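Two-component response regulator, LuxR family (Aurantimonas sp., PDB 3CZ5) probably acts as a DNA-binding two-component response regulator, of which this chain holds the receiver domain, the part predicted to be phosphorylated. Local coordinates at residues A[108-113]-A[130-135]; A[29-34]-A[117-122]. All blocks are in the same frame, centred on the assembly; numbering follows the deposited sequence.

Interaction 1 of 2, residues A[108-113]-A[130-135]; sequences KSSDPA and SPDIAQ. With PO4 (phosphate ion), chain E.
S110 and D132 meet through their side-chain oxygens: OG of S110 lies 2.8 Å from OD2 of D132, within hydrogen-bonding reach, although the S110 proton has a second acceptor nearby. CG of D132 sits between the backbone N and the carbonyl carbon (chi1 50°), which points the carboxylate back past the start of the helix, toward S110 and S130. On the helix side, S130 OG donates to D132 OD2 at 2.9 Å, arriving from above the carboxylate plane, 35° out of it. OG of S110 and OG of S130 are 3.2 Å apart. T107 joins the group: its OG1 hydrogen-bonds S110 OG and D132 OD1, and its backbone N is bonded to S130 OG. Replacing D132 by alanine removes the carboxylate, which would probably cost S130 OG its acceptor and T107 OG1 a partner, weakening the loop's hold on the helix. At the start of the loop, K108 runs the other way; its NZ forms a salt bridge with D58 and reaches O2 of a phosphate ion, probably from the crystallisation liquor, at 2.7 Å. L59 N, T60 N and T86 OG1 also hold this ion, at the predicted phosphoacceptor site, D58, of a CheY-like receiver domain.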
ATOM      1  N   LYS A 108       4.932   8.673  -2.312  1.00 24.94           N
ATOM      2  CA  LYS A 108       4.759   9.547  -1.199  1.00 25.04           C
ATOM      3  C   LYS A 108       4.956  11.023  -1.534  1.00 26.34           C
ATOM      4  O   LYS A 108       4.531  11.872  -0.766  1.00 26.50           O
ATOM      5  CB  LYS A 108       5.698   9.136  -0.088  1.00 24.76           C
ATOM      6  CG  LYS A 108       5.126   8.019   0.731  1.00 26.23           C
ATOM      7  CD  LYS A 108       6.001   7.608   1.903  1.00 25.32           C
ATOM      8  CE  LYS A 108       5.146   6.795   2.812  1.00 24.90           C
ATOM      9  NZ  LYS A 108       5.958   5.773   3.395  1.00 26.57           N
ATOM     10  N   SER A 109       5.572  11.342  -2.666  1.00 26.87           N
ATOM     11  CA  SER A 109       5.631  12.731  -3.052  1.00 26.43           C
ATOM     12  C   SER A 109       4.629  13.018  -4.129  1.00 25.58           C
ATOM     13  O   SER A 109       4.813  13.986  -4.872  1.00 25.39           O
ATOM     14  CB  SER A 109       7.012  13.095  -3.566  1.00 26.96           C
ATOM     15  OG  SER A 109       7.561  12.029  -4.347  1.00 23.43           O
ATOM     16  N   SER A 110       3.584  12.202  -4.239  1.00 24.97           N
ATOM     17  CA  SER A 110       2.538  12.541  -5.192  1.00 26.61           C
ATOM     18  C   SER A 110       1.636  13.506  -4.480  1.00 29.10           C
ATOM     19  O   SER A 110       1.891  13.835  -3.332  1.00 29.74           O
ATOM     20  CB  SER A 110       1.754  11.315  -5.652  1.00 27.24           C
ATOM     21  OG  SER A 110       2.599  10.298  -6.221  1.00 59.21           O
ATOM     22  N   ASP A 111       0.587  14.004  -5.108  1.00 30.79           N
ATOM     23  CA  ASP A 111      -0.207  14.922  -4.329  1.00 32.12           C
ATOM     24  C   ASP A 111      -0.766  14.146  -3.125  1.00 33.30           C
ATOM     25  O   ASP A 111      -1.301  13.074  -3.286  1.00 33.87           O
ATOM     26  CB  ASP A 111      -1.323  15.560  -5.140  1.00 32.66           C
ATOM     27  CG  ASP A 111      -2.106  16.588  -4.306  1.00 64.41           C
ATOM     28  OD1 ASP A 111      -2.104  17.782  -4.717  1.00 34.06           O
ATOM     29  OD2 ASP A 111      -2.668  16.210  -3.222  1.00 33.10           O
ATOM     30  N   PRO A 112      -0.641  14.675  -1.896  1.00 34.18           N
ATOM     31  CA  PRO A 112      -1.242  13.945  -0.767  1.00 33.22           C
ATOM     32  C   PRO A 112      -2.559  13.154  -1.030  1.00 30.80           C
ATOM     33  O   PRO A 112      -2.642  11.978  -0.586  1.00 28.77           O
ATOM     34  CB  PRO A 112      -1.435  15.053   0.279  1.00 33.90           C
ATOM     35  CG  PRO A 112      -0.555  16.232  -0.196  1.00 44.74           C
ATOM     36  CD  PRO A 112       0.213  15.766  -1.401  1.00 34.55           C
ATOM     37  N   ALA A 113      -3.540  13.798  -1.717  1.00 29.86           N
ATOM     38  CA  ALA A 113      -4.871  13.216  -2.044  1.00 28.16           C
ATOM     39  C   ALA A 113      -4.738  11.783  -2.546  1.00 29.36           C
ATOM     40  O   ALA A 113      -5.571  10.921  -2.245  1.00 30.16           O
ATOM     41  CB  ALA A 113      -5.580  14.017  -3.062  1.00 26.26           C
ATOM     42  N   SER A 130      -0.418   6.077  -8.631  1.00 27.93           N
ATOM     43  CA  SER A 130      -0.287   7.479  -8.898  1.00 27.62           C
ATOM     44  C   SER A 130       0.243   7.778 -10.373  1.00 27.47           C
ATOM     45  O   SER A 130       0.836   6.911 -11.069  1.00 24.68           O
ATOM     46  CB  SER A 130       0.523   8.160  -7.799  1.00 27.30           C
ATOM     47  OG  SER A 130       1.752   7.533  -7.672  1.00 14.84           O
ATOM     48  N   PRO A 131      -0.035   9.013 -10.855  1.00 29.38           N
ATOM     49  CA  PRO A 131       0.388   9.567 -12.121  1.00 29.66           C
ATOM     50  C   PRO A 131       1.852   9.332 -12.402  1.00 31.34           C
ATOM     51  O   PRO A 131       2.229   8.847 -13.459  1.00 31.72           O
ATOM     52  CB  PRO A 131       0.175  11.045 -11.916  1.00 28.58           C
ATOM     53  CG  PRO A 131      -0.335  11.220 -10.589  1.00 30.06           C
ATOM     54  CD  PRO A 131      -0.947   9.957 -10.197  1.00 29.24           C
ATOM     55  N   ASP A 132       2.698   9.699 -11.474  1.00 32.45           N
ATOM     56  CA  ASP A 132       4.114   9.643 -11.792  1.00 33.46           C
ATOM     57  C   ASP A 132       4.543   8.236 -12.153  1.00 32.40           C
ATOM     58  O   ASP A 132       5.355   8.035 -13.056  1.00 33.73           O
ATOM     59  CB  ASP A 132       4.922  10.188 -10.643  1.00 36.07           C
ATOM     60  CG  ASP A 132       4.529   9.572  -9.328  1.00 56.77           C
ATOM     61  OD1 ASP A 132       5.456   9.087  -8.729  1.00 38.78           O
ATOM     62  OD2 ASP A 132       3.373   9.583  -8.823  1.00 38.61           O
ATOM     63  N   ILE A 133       3.958   7.231 -11.538  1.00 30.44           N
ATOM     64  CA  ILE A 133       4.371   5.874 -11.872  1.00 28.81           C
ATOM     65  C   ILE A 133       3.690   5.320 -13.118  1.00 26.05           C
ATOM     66  O   ILE A 133       4.318   4.612 -13.934  1.00 25.57           O
ATOM     67  CB  ILE A 133       4.163   4.953 -10.687  1.00 30.28           C
ATOM     68  CG1 ILE A 133       5.453   4.893  -9.862  1.00 19.19           C
ATOM     69  CG2 ILE A 133       3.703   3.571 -11.134  1.00 21.16           C
ATOM     70  CD1 ILE A 133       5.092   4.936  -8.447  1.00 31.14           C
ATOM     71  N   ALA A 134       2.420   5.663 -13.277  1.00 23.85           N
ATOM     72  CA  ALA A 134       1.710   5.344 -14.516  1.00 22.44           C
ATOM     73  C   ALA A 134       2.505   5.870 -15.685  1.00 23.43           C
ATOM     74  O   ALA A 134       2.670   5.205 -16.701  1.00 22.69           O
ATOM     75  CB  ALA A 134       0.368   5.975 -14.515  1.00 21.69           C
ATOM     76  N   GLN A 135       2.967   7.107 -15.541  1.00 25.12           N
ATOM     77  CA  GLN A 135       3.742   7.765 -16.575  1.00 26.40           C
ATOM     78  C   GLN A 135       4.997   6.936 -16.830  1.00 25.90           C
ATOM     79  O   GLN A 135       5.297   6.672 -18.006  1.00 24.71           O
ATOM     80  CB  GLN A 135       4.128   9.162 -16.130  1.00 27.88           C
ATOM     81  CG  GLN A 135       4.637   9.993 -17.253  1.00 62.87           C
ATOM     82  CD  GLN A 135       3.537  10.332 -18.259  1.00 30.51           C
ATOM     83  OE1 GLN A 135       2.347  10.092 -18.020  1.00 62.75           O
ATOM     84  NE2 GLN A 135       3.939  10.902 -19.391  1.00 62.86           N
TER
HETATM   85  P   PO4 E 201       9.424   3.935   1.981  1.00 16.77           P
HETATM   86  O1  PO4 E 201      10.575   4.647   1.359  1.00 19.64           O
HETATM   87  O2  PO4 E 201       8.263   4.793   2.431  1.00 18.64           O
HETATM   88  O3  PO4 E 201       8.934   2.839   1.079  1.00 19.56           O
HETATM   89  O4  PO4 E 201      10.238   3.316   3.087  1.00 20.71           O

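Interaction 2 of 2, residues A[29-34]-A[117-122]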
ATOM      1  N   PRO A  29     -14.360   9.993   5.868  1.00 25.09           N
ATOM      2  CA  PRO A  29     -15.093   9.385   6.974  1.00 24.59           C
ATOM      3  C   PRO A  29     -15.520   8.028   6.493  1.00 23.63           C
ATOM      4  O   PRO A  29     -15.493   7.795   5.289  1.00 22.97           O
ATOM      5  CB  PRO A  29     -16.265  10.370   7.210  1.00 24.30           C
ATOM      6  CG  PRO A  29     -16.505  10.969   5.952  1.00  8.34           C
ATOM      7  CD  PRO A  29     -15.210  10.960   5.130  1.00 24.64           C
ATOM      8  N   GLY A  30     -15.841   7.135   7.423  1.00 24.41           N
ATOM      9  CA  GLY A  30     -15.895   5.700   7.124  1.00 26.47           C
ATOM     10  C   GLY A  30     -14.561   4.920   7.211  1.00 28.08           C
ATOM     11  O   GLY A  30     -14.541   3.753   7.553  1.00 29.94           O
ATOM     12  N   TYR A  31     -13.439   5.542   6.911  1.00 26.80           N
ATOM     13  CA  TYR A  31     -12.175   4.839   6.946  1.00 26.73           C
ATOM     14  C   TYR A  31     -11.503   4.701   8.356  1.00 26.00           C
ATOM     15  O   TYR A  31     -11.083   5.680   8.928  1.00 25.99           O
ATOM     16  CB  TYR A  31     -11.230   5.563   5.987  1.00 27.49           C
ATOM     17  CG  TYR A  31     -11.556   5.290   4.513  1.00 37.30           C
ATOM     18  CD1 TYR A  31     -12.829   4.806   4.119  1.00 28.63           C
ATOM     19  CD2 TYR A  31     -10.612   5.539   3.507  1.00 27.35           C
ATOM     20  CE1 TYR A  31     -13.120   4.546   2.728  1.00 36.85           C
ATOM     21  CE2 TYR A  31     -10.878   5.266   2.176  1.00 36.56           C
ATOM     22  CZ  TYR A  31     -12.132   4.794   1.770  1.00 28.35           C
ATOM     23  OH  TYR A  31     -12.339   4.567   0.419  1.00 35.92           O
ATOM     24  N   ALA A  32     -11.341   3.497   8.905  1.00 24.61           N
ATOM     25  CA  ALA A  32     -10.635   3.454  10.174  1.00 23.77           C
ATOM     26  C   ALA A  32      -9.303   2.719  10.175  1.00 23.73           C
ATOM     27  O   ALA A  32      -9.167   1.585   9.765  1.00 25.58           O
ATOM     28  CB  ALA A  32     -11.530   2.978  11.295  1.00 23.34           C
ATOM     29  N   VAL A  33      -8.278   3.404  10.601  1.00 22.97           N
ATOM     30  CA  VAL A  33      -7.008   2.745  10.658  1.00 22.47           C
ATOM     31  C   VAL A  33      -6.997   1.938  11.923  1.00 22.84           C
ATOM     32  O   VAL A  33      -6.952   2.506  13.045  1.00 23.41           O
ATOM     33  CB  VAL A  33      -5.795   3.690  10.710  1.00 21.57           C
ATOM     34  CG1 VAL A  33      -4.578   2.845  10.660  1.00 19.49           C
ATOM     35  CG2 VAL A  33      -5.789   4.635   9.534  1.00 19.56           C
ATOM     36  N   VAL A  34      -6.954   0.623  11.744  1.00 21.32           N
ATOM     37  CA  VAL A  34      -7.314  -0.280  12.793  1.00 20.42           C
ATOM     38  C   VAL A  34      -6.122  -1.043  13.471  1.00 22.37           C
ATOM     39  O   VAL A  34      -6.231  -1.492  14.613  1.00 23.39           O
ATOM     40  CB  VAL A  34      -8.265  -1.224  12.182  1.00 18.91           C
ATOM     41  CG1 VAL A  34      -7.476  -2.394  11.658  1.00 11.43           C
ATOM     42  CG2 VAL A  34      -9.274  -1.609  13.120  1.00  8.52           C
ATOM     43  N   GLN A 117      -7.618   8.531  -2.444  1.00 24.11           N
ATOM     44  CA  GLN A 117      -8.062   8.036  -3.763  1.00 24.68           C
ATOM     45  C   GLN A 117      -7.654   6.584  -4.082  1.00 22.31           C
ATOM     46  O   GLN A 117      -8.522   5.723  -4.365  1.00 22.28           O
ATOM     47  CB  GLN A 117      -7.508   8.909  -4.884  1.00 27.39           C
ATOM     48  CG  GLN A 117      -7.757  10.336  -4.741  1.00 62.07           C
ATOM     49  CD  GLN A 117      -9.047  10.615  -5.350  1.00 30.42           C
ATOM     50  OE1 GLN A 117      -9.472   9.882  -6.258  1.00 62.53           O
ATOM     51  NE2 GLN A 117      -9.732  11.665  -4.870  1.00 62.84           N
ATOM     52  N   ALA A 118      -6.347   6.320  -4.092  1.00 19.66           N
ATOM     53  CA  ALA A 118      -5.873   4.944  -4.266  1.00 17.55           C
ATOM     54  C   ALA A 118      -6.630   3.979  -3.344  1.00 15.85           C
ATOM     55  O   ALA A 118      -7.338   3.087  -3.793  1.00 15.38           O
ATOM     56  CB  ALA A 118      -4.421   4.875  -3.968  1.00 17.96           C
ATOM     57  N   ILE A 119      -6.487   4.137  -2.046  1.00 15.55           N
ATOM     58  CA  ILE A 119      -7.294   3.310  -1.152  1.00 17.88           C
ATOM     59  C   ILE A 119      -8.789   3.142  -1.646  1.00 19.91           C
ATOM     60  O   ILE A 119      -9.338   2.018  -1.651  1.00 19.38           O
ATOM     61  CB  ILE A 119      -7.315   3.942   0.218  1.00 17.62           C
ATOM     62  CG1 ILE A 119      -5.963   3.829   0.861  1.00 16.95           C
ATOM     63  CG2 ILE A 119      -8.374   3.332   1.126  1.00 15.10           C
ATOM     64  CD1 ILE A 119      -5.875   4.675   2.133  1.00 18.46           C
ATOM     65  N   GLU A 120      -9.413   4.270  -2.007  1.00 21.89           N
ATOM     66  CA  GLU A 120     -10.778   4.323  -2.484  1.00 25.21           C
ATOM     67  C   GLU A 120     -10.987   3.404  -3.682  1.00 27.90           C
ATOM     68  O   GLU A 120     -11.918   2.582  -3.687  1.00 30.25           O
ATOM     69  CB  GLU A 120     -11.163   5.735  -2.916  1.00 25.61           C
ATOM     70  CG  GLU A 120     -10.960   6.775  -1.841  1.00 25.32           C
ATOM     71  CD  GLU A 120     -12.114   7.804  -1.756  1.00 27.42           C
ATOM     72  OE1 GLU A 120     -12.809   7.814  -0.687  1.00 25.20           O
ATOM     73  OE2 GLU A 120     -12.315   8.587  -2.747  1.00 25.11           O
ATOM     74  N   ALA A 121     -10.132   3.546  -4.689  1.00 27.09           N
ATOM     75  CA  ALA A 121     -10.209   2.747  -5.916  1.00 25.92           C
ATOM     76  C   ALA A 121      -9.894   1.308  -5.764  1.00 25.43           C
ATOM     77  O   ALA A 121     -10.369   0.511  -6.568  1.00 26.05           O
ATOM     78  CB  ALA A 121      -9.266   3.262  -6.920  1.00 25.77           C
ATOM     79  N   ILE A 122      -8.985   0.983  -4.847  1.00 24.92           N
ATOM     80  CA  ILE A 122      -8.616  -0.406  -4.635  1.00 25.13           C
ATOM     81  C   ILE A 122      -9.851  -1.130  -4.068  1.00 25.37           C
ATOM     82  O   ILE A 122     -10.225  -2.259  -4.506  1.00 24.15           O
ATOM     83  CB  ILE A 122      -7.426  -0.541  -3.692  1.00 25.79           C
ATOM     84  CG1 ILE A 122      -6.147  -0.570  -4.493  1.00  8.86           C
ATOM     85  CG2 ILE A 122      -7.443  -1.853  -3.031  1.00  5.31           C
ATOM     86  CD1 ILE A 122      -4.992   0.195  -3.809  1.00 27.69           C
TER
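The backbones of Y31 and E120 approach no closer than 9.5 Å between CA atoms, the first at the start of strand 31-37 and the second on helix 114-122, a gap that the Y31 side chain crosses. With its CG anti to the carbonyl carbon (chi1 -74°), the ring reaches out from the strand until its hydroxyl lies against the helix. CE2 and CD2 of the ring meet I119: CE2 is 3.3 Å from CG2 of I119, and CD2 is 3.9 Å from the same methyl. The methyl approaches the ring obliquely, and the two side chains slide past one another in opposite directions. This is an apolar contact made by the branch methyl of I119. Farther out, Y31 OH rests on the base of E120, 3.3 Å from its CA and 3.4 Å from its CG. The E120 chain, bent at chi2, crosses the tyrosine at about a right angle, and its carboxylate plane is turned 68° from the ring. OE1 of E120 comes within 3.5 Å of Y31 OH, but its stronger partner is R28, which forms a salt bridge with it through NE. Around this contact, Y31 also packs on A6 and I8 of the adjoining strand 6-11. I25 of helix 15-25 touches both Y31 and I119, and I119 also touches L83 of strand 82-86. The tyrosine thus joins an outermost strand of the parallel sheet to helices 15-25 and 114-122.

The centres of the two interactions lie about 17 Å apart, and their segments alternate along the chain: 29-34, 108-113, 117-122, 130-135. They are neighbours in sequence: the loop of interaction 1 leads directly into helix 114-122, whose later residues serve interaction 2. Beyond this continuity in sequence, the two do not touch. Interaction 2 ties that helix to strand 31-37, outermost on one side of the six-stranded parallel sheet; interaction 1 ties the loop before it to helix 131-142, which follows strand 128-129 at the other side. The region after the phosphate-site lysine is therefore joined to both flanks of the receiver domain.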